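Local coordinates for protein DegQ (Legionella fallonii, PDB 3PV5) that probably degrades or protects misfolded proteins as an HtrA-type serine protease and chaperone that assembles into large, self-compartmentalising 12-subunit particles, at residues Ile306-Asp311 against Lys334-Arg339; Phe263-Thr268 against Gly283-Gln288; Leu148-Phe153 against Ser178-Ser183; Ile91-His96 against Asp126-Lys131; Ile217-Ala222 against Ile237-Val242. All blocks are in the same frame, centred on the assembly; numbering follows the deposited sequence.

Contact 1: Ile306-Asp311 against Lys334-Arg339; sequences ITQIND and KIIVER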
# COMPACT_ATOMS: atom_id res chain seq x y z
N ILE A 306 24.58 -28.87 49.16
CA ILE A 306 23.88 -28.26 50.28
C ILE A 306 22.67 -29.10 50.68
O ILE A 306 21.90 -29.47 49.81
CB ILE A 306 23.44 -26.86 49.97
CG1 ILE A 306 24.63 -25.97 49.78
CG2 ILE A 306 22.68 -26.31 51.14
CD1 ILE A 306 24.30 -24.70 49.15
N THR A 307 22.53 -29.42 51.97
CA THR A 307 21.43 -30.29 52.45
C THR A 307 20.50 -29.67 53.46
O THR A 307 19.37 -30.13 53.65
CB THR A 307 21.92 -31.59 53.08
OG1 THR A 307 22.83 -31.29 54.16
CG2 THR A 307 22.55 -32.48 52.03
N GLN A 308 20.95 -28.60 54.09
CA GLN A 308 20.15 -27.91 55.03
C GLN A 308 20.64 -26.48 55.01
O GLN A 308 21.83 -26.23 55.03
CB GLN A 308 20.36 -28.53 56.42
CG GLN A 308 19.17 -28.34 57.40
CD GLN A 308 19.46 -28.79 58.83
OE1 GLN A 308 19.29 -28.01 59.78
NE2 GLN A 308 19.93 -30.00 58.98
N ILE A 309 19.69 -25.55 54.98
CA ILE A 309 19.99 -24.18 55.31
C ILE A 309 19.07 -23.78 56.49
O ILE A 309 17.86 -24.10 56.52
CB ILE A 309 19.80 -23.23 54.10
CG1 ILE A 309 20.82 -23.57 53.04
CG2 ILE A 309 19.99 -21.78 54.51
CD1 ILE A 309 20.70 -22.71 51.81
N ASN A 310 19.69 -23.09 57.46
CA ASN A 310 19.06 -22.84 58.74
C ASN A 310 18.17 -24.01 59.15
O ASN A 310 18.66 -25.12 59.37
CB ASN A 310 18.30 -21.50 58.68
CG ASN A 310 19.23 -20.32 58.53
OD1 ASN A 310 20.38 -20.37 58.98
ND2 ASN A 310 18.75 -19.28 57.88
N ASP A 311 16.86 -23.79 59.21
CA ASP A 311 15.96 -24.83 59.69
C ASP A 311 15.36 -25.66 58.56
O ASP A 311 14.64 -26.63 58.84
CB ASP A 311 14.86 -24.22 60.57
CG ASP A 311 15.34 -23.93 61.99
OD1 ASP A 311 16.32 -24.61 62.44
OD2 ASP A 311 14.72 -23.02 62.63
N LYS A 334 23.11 -20.74 58.68
CA LYS A 334 23.71 -22.06 58.86
C LYS A 334 23.57 -22.74 57.52
O LYS A 334 22.45 -22.82 56.98
CB LYS A 334 22.98 -22.89 59.95
CG LYS A 334 23.91 -23.83 60.73
CD LYS A 334 23.27 -25.18 61.23
CE LYS A 334 21.86 -25.04 61.79
NZ LYS A 334 20.81 -25.05 60.71
N ILE A 335 24.67 -23.26 57.00
CA ILE A 335 24.61 -24.08 55.79
C ILE A 335 25.21 -25.45 56.04
O ILE A 335 26.40 -25.57 56.33
CB ILE A 335 25.34 -23.40 54.63
CG1 ILE A 335 24.80 -21.98 54.41
CG2 ILE A 335 25.18 -24.22 53.34
CD1 ILE A 335 25.79 -21.08 53.76
N ILE A 336 24.40 -26.48 55.95
CA ILE A 336 24.95 -27.82 56.04
C ILE A 336 25.17 -28.42 54.65
O ILE A 336 24.30 -28.39 53.80
CB ILE A 336 24.07 -28.74 56.86
CG1 ILE A 336 23.92 -28.16 58.28
CG2 ILE A 336 24.68 -30.18 56.89
CD1 ILE A 336 23.19 -29.10 59.24
N VAL A 337 26.34 -29.01 54.50
CA VAL A 337 26.90 -29.36 53.25
C VAL A 337 27.40 -30.77 53.30
O VAL A 337 27.87 -31.23 54.34
CB VAL A 337 28.12 -28.45 53.01
CG1 VAL A 337 29.42 -29.24 52.79
CG2 VAL A 337 27.83 -27.45 51.93
N GLU A 338 27.35 -31.47 52.16
CA GLU A 338 28.10 -32.69 52.07
C GLU A 338 29.27 -32.52 51.07
O GLU A 338 29.10 -31.92 50.01
CB GLU A 338 27.15 -33.80 51.70
CG GLU A 338 27.77 -35.15 51.85
CD GLU A 338 27.26 -35.98 53.01
OE1 GLU A 338 26.43 -35.52 53.81
OE2 GLU A 338 27.71 -37.13 53.09
N ARG A 339 30.46 -33.00 51.43
CA ARG A 339 31.64 -32.83 50.60
C ARG A 339 32.40 -34.15 50.55
O ARG A 339 32.94 -34.62 51.57
CB ARG A 339 32.52 -31.69 51.14
CG ARG A 339 33.84 -31.49 50.38
CD ARG A 339 34.73 -30.41 50.99
NE ARG A 339 34.06 -29.12 51.06
CZ ARG A 339 34.48 -28.04 51.75
NH1 ARG A 339 35.60 -28.05 52.47
NH2 ARG A 339 33.73 -26.95 51.74

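Contact 2: Phe263-Thr268 against Gly283-Gln288; sequences FVQHLT and GALVSQ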
# COMPACT_ATOMS: atom_id res chain seq x y z
N PHE A 263 26.11 -19.88 43.57
CA PHE A 263 25.34 -20.41 42.44
C PHE A 263 25.13 -21.91 42.61
O PHE A 263 26.08 -22.65 42.86
CB PHE A 263 26.02 -20.15 41.10
CG PHE A 263 25.86 -18.72 40.60
CD1 PHE A 263 25.98 -17.62 41.50
CD2 PHE A 263 25.59 -18.46 39.24
CE1 PHE A 263 25.85 -16.28 41.05
CE2 PHE A 263 25.47 -17.13 38.76
CZ PHE A 263 25.59 -16.03 39.67
N VAL A 264 23.89 -22.35 42.42
CA VAL A 264 23.50 -23.72 42.74
C VAL A 264 22.88 -24.41 41.51
O VAL A 264 22.46 -23.71 40.60
CB VAL A 264 22.50 -23.62 43.92
CG1 VAL A 264 21.07 -23.58 43.42
CG2 VAL A 264 22.71 -24.68 44.87
N GLN A 265 22.90 -25.75 41.42
CA GLN A 265 22.30 -26.48 40.28
C GLN A 265 21.50 -27.70 40.71
O GLN A 265 21.74 -28.27 41.75
CB GLN A 265 23.31 -26.80 39.12
CG GLN A 265 24.03 -28.17 39.16
CD GLN A 265 25.09 -28.35 38.09
OE1 GLN A 265 26.18 -27.79 38.25
NE2 GLN A 265 24.77 -29.12 36.96
N HIS A 266 20.52 -28.09 39.92
CA HIS A 266 19.76 -29.28 40.27
C HIS A 266 20.67 -30.49 40.35
O HIS A 266 21.36 -30.80 39.36
CB HIS A 266 18.65 -29.58 39.26
CG HIS A 266 17.78 -30.71 39.70
ND1 HIS A 266 17.53 -31.82 38.92
CD2 HIS A 266 17.16 -30.94 40.89
CE1 HIS A 266 16.80 -32.69 39.61
NE2 HIS A 266 16.56 -32.17 40.81
N LEU A 267 20.67 -31.20 41.51
CA LEU A 267 21.38 -32.46 41.64
C LEU A 267 20.55 -33.63 41.05
O LEU A 267 19.71 -34.21 41.73
CB LEU A 267 21.73 -32.76 43.10
CG LEU A 267 22.59 -34.01 43.35
CD1 LEU A 267 24.06 -33.69 42.96
CD2 LEU A 267 22.51 -34.54 44.81
N THR A 268 20.83 -34.02 39.82
CA THR A 268 20.12 -35.15 39.20
C THR A 268 20.65 -36.47 39.77
O THR A 268 21.72 -36.53 40.36
CB THR A 268 20.37 -35.20 37.66
OG1 THR A 268 21.78 -35.30 37.45
CG2 THR A 268 19.79 -33.96 36.91
N GLY A 283 19.65 -32.84 47.61
CA GLY A 283 20.50 -31.73 47.98
C GLY A 283 20.65 -30.81 46.80
O GLY A 283 20.13 -31.10 45.69
N ALA A 284 21.37 -29.71 47.03
CA ALA A 284 21.58 -28.70 46.01
C ALA A 284 23.06 -28.63 45.70
O ALA A 284 23.86 -28.46 46.60
CB ALA A 284 21.06 -27.36 46.45
N LEU A 285 23.41 -28.75 44.40
CA LEU A 285 24.79 -28.81 43.98
C LEU A 285 25.29 -27.40 43.82
O LEU A 285 24.69 -26.58 43.13
CB LEU A 285 24.90 -29.60 42.69
CG LEU A 285 26.30 -29.83 42.08
CD1 LEU A 285 27.34 -30.33 43.09
CD2 LEU A 285 26.20 -30.78 40.84
N VAL A 286 26.39 -27.10 44.49
CA VAL A 286 27.03 -25.82 44.32
C VAL A 286 27.90 -25.90 43.05
O VAL A 286 28.87 -26.70 42.99
CB VAL A 286 28.00 -25.48 45.51
CG1 VAL A 286 28.82 -24.17 45.16
CG2 VAL A 286 27.26 -25.37 46.80
N SER A 287 27.59 -25.05 42.10
CA SER A 287 28.30 -25.01 40.81
C SER A 287 29.41 -23.98 40.78
O SER A 287 30.35 -24.11 39.99
CB SER A 287 27.33 -24.75 39.67
OG SER A 287 26.52 -23.62 39.92
N GLN A 288 29.32 -22.98 41.65
CA GLN A 288 30.35 -21.96 41.70
C GLN A 288 30.28 -21.17 43.00
O GLN A 288 29.23 -20.91 43.51
CB GLN A 288 30.22 -21.03 40.47
CG GLN A 288 29.85 -19.53 40.70
CD GLN A 288 29.85 -18.68 39.41
OE1 GLN A 288 30.21 -19.15 38.33
NE2 GLN A 288 29.45 -17.41 39.54

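Contact 3: Leu148-Phe153 against Ser178-Ser183; sequences LEVGDF and SALKRS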
# COMPACT_ATOMS: atom_id res chain seq x y z
N LEU A 148 3.64 -30.41 47.57
CA LEU A 148 2.90 -30.65 46.34
C LEU A 148 3.52 -31.64 45.41
O LEU A 148 4.73 -31.61 45.21
CB LEU A 148 2.81 -29.36 45.55
CG LEU A 148 1.69 -28.42 45.92
CD1 LEU A 148 1.83 -27.20 45.03
CD2 LEU A 148 0.26 -29.11 45.77
N GLU A 149 2.69 -32.46 44.76
CA GLU A 149 3.14 -33.34 43.69
C GLU A 149 2.32 -33.23 42.42
O GLU A 149 1.08 -33.04 42.44
CB GLU A 149 3.08 -34.78 44.11
CG GLU A 149 3.68 -35.05 45.47
CD GLU A 149 3.93 -36.50 45.62
OE1 GLU A 149 3.17 -37.18 46.33
OE2 GLU A 149 4.85 -36.96 44.91
N VAL A 150 3.03 -33.42 41.31
CA VAL A 150 2.45 -33.57 39.98
C VAL A 150 1.42 -34.62 40.11
O VAL A 150 1.71 -35.68 40.65
CB VAL A 150 3.49 -34.00 39.02
CG1 VAL A 150 2.85 -34.47 37.68
CG2 VAL A 150 4.43 -32.85 38.85
N GLY A 151 0.19 -34.28 39.71
CA GLY A 151 -0.93 -35.21 39.87
C GLY A 151 -1.95 -34.88 40.94
O GLY A 151 -3.02 -35.42 40.92
N ASP A 152 -1.62 -34.01 41.88
CA ASP A 152 -2.58 -33.59 42.90
C ASP A 152 -3.63 -32.70 42.25
O ASP A 152 -3.35 -31.87 41.37
CB ASP A 152 -1.89 -32.79 44.01
CG ASP A 152 -0.96 -33.66 44.94
OD1 ASP A 152 -1.19 -34.87 45.16
OD2 ASP A 152 -0.00 -33.07 45.48
N PHE A 153 -4.86 -32.88 42.69
CA PHE A 153 -5.93 -32.04 42.22
C PHE A 153 -5.92 -30.70 42.91
O PHE A 153 -5.74 -30.65 44.13
CB PHE A 153 -7.27 -32.73 42.48
CG PHE A 153 -7.43 -33.97 41.69
CD1 PHE A 153 -7.50 -35.20 42.32
CD2 PHE A 153 -7.53 -33.90 40.32
CE1 PHE A 153 -7.65 -36.41 41.54
CE2 PHE A 153 -7.70 -35.08 39.53
CZ PHE A 153 -7.75 -36.33 40.13
N SER A 178 0.60 -29.84 37.00
CA SER A 178 1.24 -30.48 35.82
C SER A 178 2.75 -30.58 35.93
O SER A 178 3.31 -31.43 35.26
CB SER A 178 1.11 -29.71 34.47
OG SER A 178 -0.02 -28.94 34.36
N ALA A 179 3.38 -29.59 36.56
CA ALA A 179 4.83 -29.57 36.79
C ALA A 179 5.21 -28.65 37.96
O ALA A 179 4.64 -27.58 38.13
CB ALA A 179 5.60 -29.12 35.52
N LEU A 180 6.19 -29.07 38.75
CA LEU A 180 6.66 -28.30 39.87
C LEU A 180 7.64 -27.25 39.46
O LEU A 180 8.28 -27.34 38.43
CB LEU A 180 7.32 -29.20 40.90
CG LEU A 180 6.40 -30.27 41.50
CD1 LEU A 180 7.23 -31.07 42.51
CD2 LEU A 180 5.15 -29.72 42.13
N LYS A 181 7.73 -26.21 40.28
CA LYS A 181 8.56 -25.04 40.01
C LYS A 181 10.01 -25.51 39.82
O LYS A 181 10.45 -26.48 40.47
CB LYS A 181 8.46 -24.01 41.17
CG LYS A 181 9.63 -22.97 41.26
CD LYS A 181 9.22 -21.76 42.06
CE LYS A 181 10.32 -20.69 42.12
NZ LYS A 181 9.95 -19.62 43.12
N ARG A 182 10.74 -24.81 38.95
CA ARG A 182 12.08 -25.27 38.58
C ARG A 182 13.11 -24.18 38.19
O ARG A 182 14.04 -24.46 37.40
CB ARG A 182 11.94 -26.33 37.44
CG ARG A 182 11.89 -27.76 37.97
CD ARG A 182 13.22 -28.15 38.67
NE ARG A 182 13.98 -29.16 37.92
CZ ARG A 182 14.83 -28.92 36.92
NH1 ARG A 182 15.05 -27.68 36.48
NH2 ARG A 182 15.45 -29.93 36.33
N SER A 183 12.99 -22.97 38.75
CA SER A 183 13.92 -21.89 38.36
C SER A 183 15.30 -22.07 38.99
O SER A 183 16.18 -21.22 38.82
CB SER A 183 13.35 -20.50 38.71
OG SER A 183 12.58 -19.95 37.61

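Contact 4: Ile91-His96 against Asp126-Lys131; sequences IITNDH and DLAVLK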
# COMPACT_ATOMS: atom_id res chain seq x y z
N ILE A 91 -4.15 -8.64 52.81
CA ILE A 91 -4.40 -9.27 51.56
C ILE A 91 -3.12 -9.44 50.67
O ILE A 91 -2.30 -8.47 50.52
CB ILE A 91 -5.41 -8.44 50.78
CG1 ILE A 91 -6.83 -8.48 51.46
CG2 ILE A 91 -5.53 -8.94 49.40
CD1 ILE A 91 -7.79 -7.31 51.04
N ILE A 92 -3.00 -10.59 49.98
CA ILE A 92 -1.92 -10.77 48.96
C ILE A 92 -2.48 -10.70 47.54
O ILE A 92 -3.47 -11.34 47.21
CB ILE A 92 -1.12 -12.07 49.26
CG1 ILE A 92 -0.43 -11.90 50.62
CG2 ILE A 92 0.03 -12.33 48.26
CD1 ILE A 92 -0.22 -13.15 51.36
N THR A 93 -1.85 -9.91 46.69
CA THR A 93 -2.07 -10.01 45.27
C THR A 93 -0.66 -10.03 44.56
O THR A 93 0.35 -10.11 45.25
CB THR A 93 -2.95 -8.86 44.81
OG1 THR A 93 -3.21 -8.96 43.41
CG2 THR A 93 -2.29 -7.48 45.08
N ASN A 94 -0.62 -9.95 43.23
CA ASN A 94 0.64 -9.76 42.49
C ASN A 94 1.02 -8.29 42.38
O ASN A 94 0.17 -7.41 42.18
CB ASN A 94 0.57 -10.24 41.02
CG ASN A 94 0.08 -11.70 40.86
OD1 ASN A 94 -0.79 -11.96 40.07
ND2 ASN A 94 0.63 -12.62 41.63
N ASP A 95 2.34 -8.03 42.36
CA ASP A 95 2.86 -6.72 42.20
C ASP A 95 2.40 -6.13 40.96
O ASP A 95 2.09 -4.93 40.93
CB ASP A 95 4.41 -6.69 42.25
CG ASP A 95 4.94 -5.26 42.37
OD1 ASP A 95 5.52 -4.77 41.39
OD2 ASP A 95 4.70 -4.60 43.40
N HIS A 96 2.32 -6.93 39.89
CA HIS A 96 1.92 -6.33 38.62
C HIS A 96 0.43 -5.91 38.63
O HIS A 96 0.03 -5.13 37.79
CB HIS A 96 2.23 -7.23 37.42
CG HIS A 96 1.27 -8.36 37.25
ND1 HIS A 96 1.54 -9.64 37.67
CD2 HIS A 96 0.04 -8.40 36.67
CE1 HIS A 96 0.52 -10.43 37.38
NE2 HIS A 96 -0.41 -9.70 36.80
N ASP A 126 7.07 -10.93 42.07
CA ASP A 126 5.71 -10.51 41.66
C ASP A 126 4.58 -10.57 42.71
O ASP A 126 3.46 -10.97 42.43
CB ASP A 126 5.25 -11.21 40.38
CG ASP A 126 4.21 -10.38 39.65
OD1 ASP A 126 3.89 -9.32 40.21
OD2 ASP A 126 3.70 -10.75 38.56
N LEU A 127 4.90 -10.15 43.92
CA LEU A 127 3.97 -10.15 45.03
C LEU A 127 3.79 -8.74 45.60
O LEU A 127 4.65 -7.87 45.41
CB LEU A 127 4.48 -11.12 46.07
CG LEU A 127 4.45 -12.61 45.73
CD1 LEU A 127 5.23 -13.44 46.77
CD2 LEU A 127 3.01 -13.10 45.67
N ALA A 128 2.63 -8.48 46.22
CA ALA A 128 2.31 -7.20 46.85
C ALA A 128 1.34 -7.45 47.97
O ALA A 128 0.51 -8.34 47.87
CB ALA A 128 1.82 -6.27 45.95
N VAL A 129 1.56 -6.77 49.10
CA VAL A 129 0.78 -6.97 50.31
C VAL A 129 -0.07 -5.74 50.55
O VAL A 129 0.42 -4.57 50.38
CB VAL A 129 1.66 -7.17 51.52
CG1 VAL A 129 0.78 -7.22 52.77
CG2 VAL A 129 2.56 -8.45 51.37
N LEU A 130 -1.35 -5.98 50.90
CA LEU A 130 -2.32 -4.88 51.03
C LEU A 130 -3.01 -4.94 52.38
O LEU A 130 -3.18 -6.03 52.97
CB LEU A 130 -3.39 -5.00 49.98
CG LEU A 130 -3.04 -4.86 48.50
CD1 LEU A 130 -4.37 -5.04 47.64
CD2 LEU A 130 -2.39 -3.53 48.27
N LYS A 131 -3.43 -3.77 52.87
CA LYS A 131 -4.24 -3.68 54.10
C LYS A 131 -5.55 -3.05 53.80
O LYS A 131 -5.63 -2.08 53.05
CB LYS A 131 -3.55 -2.84 55.20
CG LYS A 131 -4.02 -3.23 56.60
CD LYS A 131 -2.89 -3.08 57.67
CE LYS A 131 -3.40 -3.36 59.14
NZ LYS A 131 -4.89 -3.02 59.30

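Contact 5: Ile217-Ala222 against Ile237-Val242; sequences IGINTA and IPINMV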
# COMPACT_ATOMS: atom_id res chain seq x y z
N ILE A 217 -2.17 -23.26 48.60
CA ILE A 217 -0.86 -23.79 48.19
C ILE A 217 -0.10 -22.84 47.25
O ILE A 217 1.11 -22.95 47.09
CB ILE A 217 -0.98 -25.26 47.78
CG1 ILE A 217 -1.91 -25.53 46.58
CG2 ILE A 217 -1.55 -26.05 48.96
CD1 ILE A 217 -1.60 -24.69 45.50
N GLY A 218 -0.75 -21.80 46.75
CA GLY A 218 -0.06 -20.77 45.98
C GLY A 218 -0.97 -19.62 45.60
O GLY A 218 -2.14 -19.62 45.91
N ILE A 219 -0.41 -18.66 44.89
CA ILE A 219 -1.05 -17.47 44.50
C ILE A 219 -0.92 -17.33 43.02
O ILE A 219 0.19 -17.39 42.54
CB ILE A 219 -0.33 -16.23 45.18
CG1 ILE A 219 -0.65 -16.22 46.68
CG2 ILE A 219 -0.73 -14.96 44.53
CD1 ILE A 219 -2.14 -16.04 47.01
N ASN A 220 -2.03 -17.11 42.30
CA ASN A 220 -2.05 -17.38 40.88
C ASN A 220 -1.33 -16.30 40.14
O ASN A 220 -1.39 -15.14 40.54
CB ASN A 220 -3.51 -17.43 40.28
CG ASN A 220 -4.44 -18.38 41.00
OD1 ASN A 220 -5.62 -18.05 41.26
ND2 ASN A 220 -3.99 -19.56 41.23
N THR A 221 -0.81 -16.59 38.96
CA THR A 221 -0.33 -15.45 38.18
C THR A 221 -0.52 -15.66 36.70
O THR A 221 -0.48 -16.76 36.28
CB THR A 221 1.16 -15.06 38.55
OG1 THR A 221 1.57 -14.00 37.67
CG2 THR A 221 2.11 -16.21 38.38
N ALA A 222 -0.73 -14.61 35.91
CA ALA A 222 -1.06 -14.79 34.46
C ALA A 222 -0.07 -14.24 33.44
O ALA A 222 -0.28 -13.14 32.97
CB ALA A 222 -2.47 -14.16 34.15
N ILE A 237 2.45 -18.90 42.23
CA ILE A 237 3.60 -18.58 43.03
C ILE A 237 3.39 -19.35 44.31
O ILE A 237 2.35 -19.23 44.91
CB ILE A 237 3.71 -17.13 43.25
CG1 ILE A 237 3.81 -16.42 41.94
CG2 ILE A 237 5.00 -16.79 44.11
CD1 ILE A 237 3.55 -14.94 42.08
N PRO A 238 4.32 -20.24 44.68
CA PRO A 238 4.07 -21.17 45.80
C PRO A 238 3.95 -20.50 47.16
O PRO A 238 4.60 -19.52 47.42
CB PRO A 238 5.28 -22.13 45.78
CG PRO A 238 6.29 -21.46 44.96
CD PRO A 238 5.60 -20.51 44.00
N ILE A 239 3.12 -21.04 48.02
CA ILE A 239 2.69 -20.28 49.18
C ILE A 239 3.82 -20.13 50.21
O ILE A 239 3.96 -19.06 50.79
CB ILE A 239 1.45 -20.89 49.78
CG1 ILE A 239 0.77 -19.86 50.70
CG2 ILE A 239 1.75 -22.20 50.44
CD1 ILE A 239 0.30 -18.53 49.99
N ASN A 240 4.67 -21.16 50.37
CA ASN A 240 5.84 -21.06 51.25
C ASN A 240 6.66 -19.81 50.93
O ASN A 240 7.01 -19.08 51.80
CB ASN A 240 6.69 -22.32 51.20
CG ASN A 240 6.01 -23.47 51.81
OD1 ASN A 240 6.60 -24.55 52.00
ND2 ASN A 240 4.76 -23.30 52.13
N MET A 241 6.91 -19.52 49.68
CA MET A 241 7.67 -18.34 49.37
C MET A 241 6.83 -17.11 49.73
O MET A 241 7.35 -16.06 50.09
CB MET A 241 8.06 -18.34 47.88
CG MET A 241 8.92 -17.16 47.37
SD MET A 241 8.97 -16.92 45.54
CE MET A 241 7.29 -16.50 45.21
N VAL A 242 5.52 -17.19 49.51
CA VAL A 242 4.67 -16.01 49.65
C VAL A 242 4.67 -15.59 51.12
O VAL A 242 4.79 -14.45 51.42
CB VAL A 242 3.24 -16.25 49.13
CG1 VAL A 242 2.31 -15.11 49.55
CG2 VAL A 242 3.27 -16.33 47.63

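Contact 1: Ile306-Asp311 against Lys334-Arg339
Ile336 faces Thr307 and Gln308 together, one residue against two. Its CB lies 3.7 Å from CB of Gln308, and the two side chains run side by side from there. CG1, anti to the carbonyl carbon (chi1 -60°), carries on past CB of Gln308. CD1 ends against the terminal amide of Gln308. The other branch, CG2, turns to Thr307 and meets its OG1 at 3.5 Å, which also bonds weakly to Ile336 O. The backbone explains the doubling. Thr307 N gives a nearly straight bond to Ile336 O (2.7 Å, 177°), and Gln308 N adds a weak one to the same oxygen. Ile336 N returns a bond to Gln308 O at 2.7 Å. On the other face Ile306 CG2 touches Ile335 CG2 at 3.9 Å, and Ile309 continues this apolar row toward Val320 and Ile324 of helix 317-325. At the far end Asn310 grips Lys334 twice. Asn310 N bonds to Lys334 O, and Asn310 OD1 takes Lys334 N at 2.8 Å. The amide oxygen thus extends the strand pairing past the last paired residues. Two residues opposite one make a classic beta bulge, here between antiparallel strands 305-309 and 332-339 of a PDZ domain.

Contact 2: Phe263-Thr268 against Gly283-Gln288
A classic beta bulge joins antiparallel strands 262-266 and 284-289 of the first PDZ domain, with Ser287 and Gln288 both opposite Phe263. Phe263 O takes Ser287 N at 2.9 Å and a weak bond from Gln288 N. Ser287 OG reaches the same oxygen weakly at 3.1 Å, since chi1 of 51° sets OG between backbone N and carbonyl carbon. Phe263 N bonds in turn to Gln288 O. The side chains of Phe263 and Gln288 point the same way, and NE2 of Gln288 sits 3.8 Å above the centre of the Phe263 ring. Amide and ring planes are 26° apart. In that amide NE2 bonds to Pro443 O and OE1 to Ser445 OG, both of a second subunit. Next along, Gln265 N bonds to Leu285 O at 2.6 Å, in the carbonyl plane. Gln265 CG runs alongside Leu285 CD2 at 3.8 Å, while its OE1 accepts a bond from Tyr447 N of the second subunit. On the other face Val264 CG2 presses on Ala284 CB at 3.5 Å. This Val264 face packs on helix 317-325. Leu267 and Leu285 cross at about a right angle and lean on helix 269-275, and strand 305-309 pairs with the other edge of 284-289.

Contact 3: Leu148-Phe153 against Ser178-Ser183
Leu180 packs on the Leu148 carbonyl and on Val150 to form the close part of this contact, where a turn before strand 153-157 rests on the end of strand 172-179. Leu180 CD2 comes within 3.6 Å of Leu148 O and 4.2 Å of Leu148 CB, and its CD1 also approaches that carbonyl. The two valine methyls divide the work. CG1 of Val150, anti to the backbone N (chi1 167°), meets Ser178 O at 3.9 Å. CG2, beside the backbone N, lies over Ala179 CA at 3.9 Å and touches Leu180 CG at 4.2 Å. Leu148 is buried and continues onto Val177 and Ile194. The looser side begins at Glu149, which leans away from the strand and makes a long, weak ion pair with Lys26 of another subunit. The turn is type II, with Asp152 N bonded to Glu149 O at 2.9 Å. Asp152 OD2 also takes Glu149 N at 2.9 Å, from above the carboxylate plane, while its OD1 bonds to Ser20 OG of that other subunit. The two segments therefore meet through methyls and carbonyls. The side chains of Glu149 and Asp152 serve the turn and the neighbouring subunit, and backbone bonds from Gly151 and Asp152 tie the turn to Val177.

Contact 4: Ile91-His96 against Asp126-Lys131
His96 and Asp126 meet through a short bond: ND1 gives its hydrogen to OD2 at 2.6 Å, with 163° at the hydrogen. OD2 uses its syn lone pair and lies in the plane of the imidazole, while the carboxylate plane is turned 50° against the ring. The other carboxylate oxygen is engaged too. Asp126 OD1 accepts His96 N at 2.9 Å, also on its syn side. One carboxylate thus holds both the ring and the backbone of His96, which fixes how the ring is turned. On the far side of the ring, NE2 is bonded to Ser205 OG. The three residues have the geometry of a Ser-His-Asp charge relay, probably the catalytic triad of this trypsin-like domain.

The next shell positions the aspartate. Asp126 O takes Asp95 N at 3.1 Å from well above its carbonyl plane, and a weak bond from Asn94 ND2. Asp95 OD1 is tied by a salt bridge to Arg99. Farther out the strands pair in antiparallel fashion. Thr93 with Ala128 and Ile91 with Leu130 are hydrogen-bonded pairs, the latter closed by Leu130 N to Ile91 O at 2.7 Å. Ile92 CG2 packs on Leu127 CD2 at 4.0 Å. Strand 127-131 lies between strands 90-93 and 113-122 of the N-terminal barrel. Ile92 and Leu127 face helix 239-252, and strand 216-221 brings Thr221 against the histidine and aspartate.

Contact 5: Ile217-Ala222 against Ile237-Val242
Ile219 and Ile237 form an antiparallel hydrogen-bonded pair, with Ile219 N to Ile237 O at 2.8 Å and Ile237 N to Ile219 O at 2.7 Å. One step on, Ile239 N bonds to Ile217 O at 2.9 Å, but it approaches from 50° out of the carbonyl plane because the chain is already turning into a helix. Gly218 lies close here, its CA 3.1 Å from Ile237 O. Pro238 is the N-cap residue of helix 239-252, and its O receives the N of Val242. Strands 216-221 and 234-238 are neighbours in the second six-stranded barrel of the trypsin-like fold, so the helix leaves directly from a barrel strand. Its first turn folds back over Ile219. The CG1 branch of Ile219 meets Ile239 CD1 at 4.1 Å and Val242 CG2 at 4.0 Å, the valine crossing it at about a right angle. Ile239 reaches this spot with CG1 anti to its backbone N (chi1 -163°), while its CG2 sits near Ile217 O at 3.5 Å. Farther along the strand, Thr221 CG2 touches Ile237 CG1 at 4.0 Å. Ile237 and Val242 also pack on Leu127 of the other barrel.

Overall arrangement
From the N terminus, contact 4 comes first and closes a loop of 29 residues within the N-terminal barrel. Contact 3 closes a 24-residue loop where the second barrel begins, and contact 5 a 14-residue loop where it ends. Contact 2 then closes another 14-residue loop in the first PDZ domain, and contact 1 the next one, of 22 residues. All five lie in series; none nests or crosses. Thr221 of the second barrel and Val242 of the helix after it both meet the first barrel at contact 4. Contact 5 reaches contact 3 through Lys181. Contacts 1 and 2 share one sheet and join through Ile306 and Ala284. His266 packs on Arg182, linking the PDZ domain to the protease.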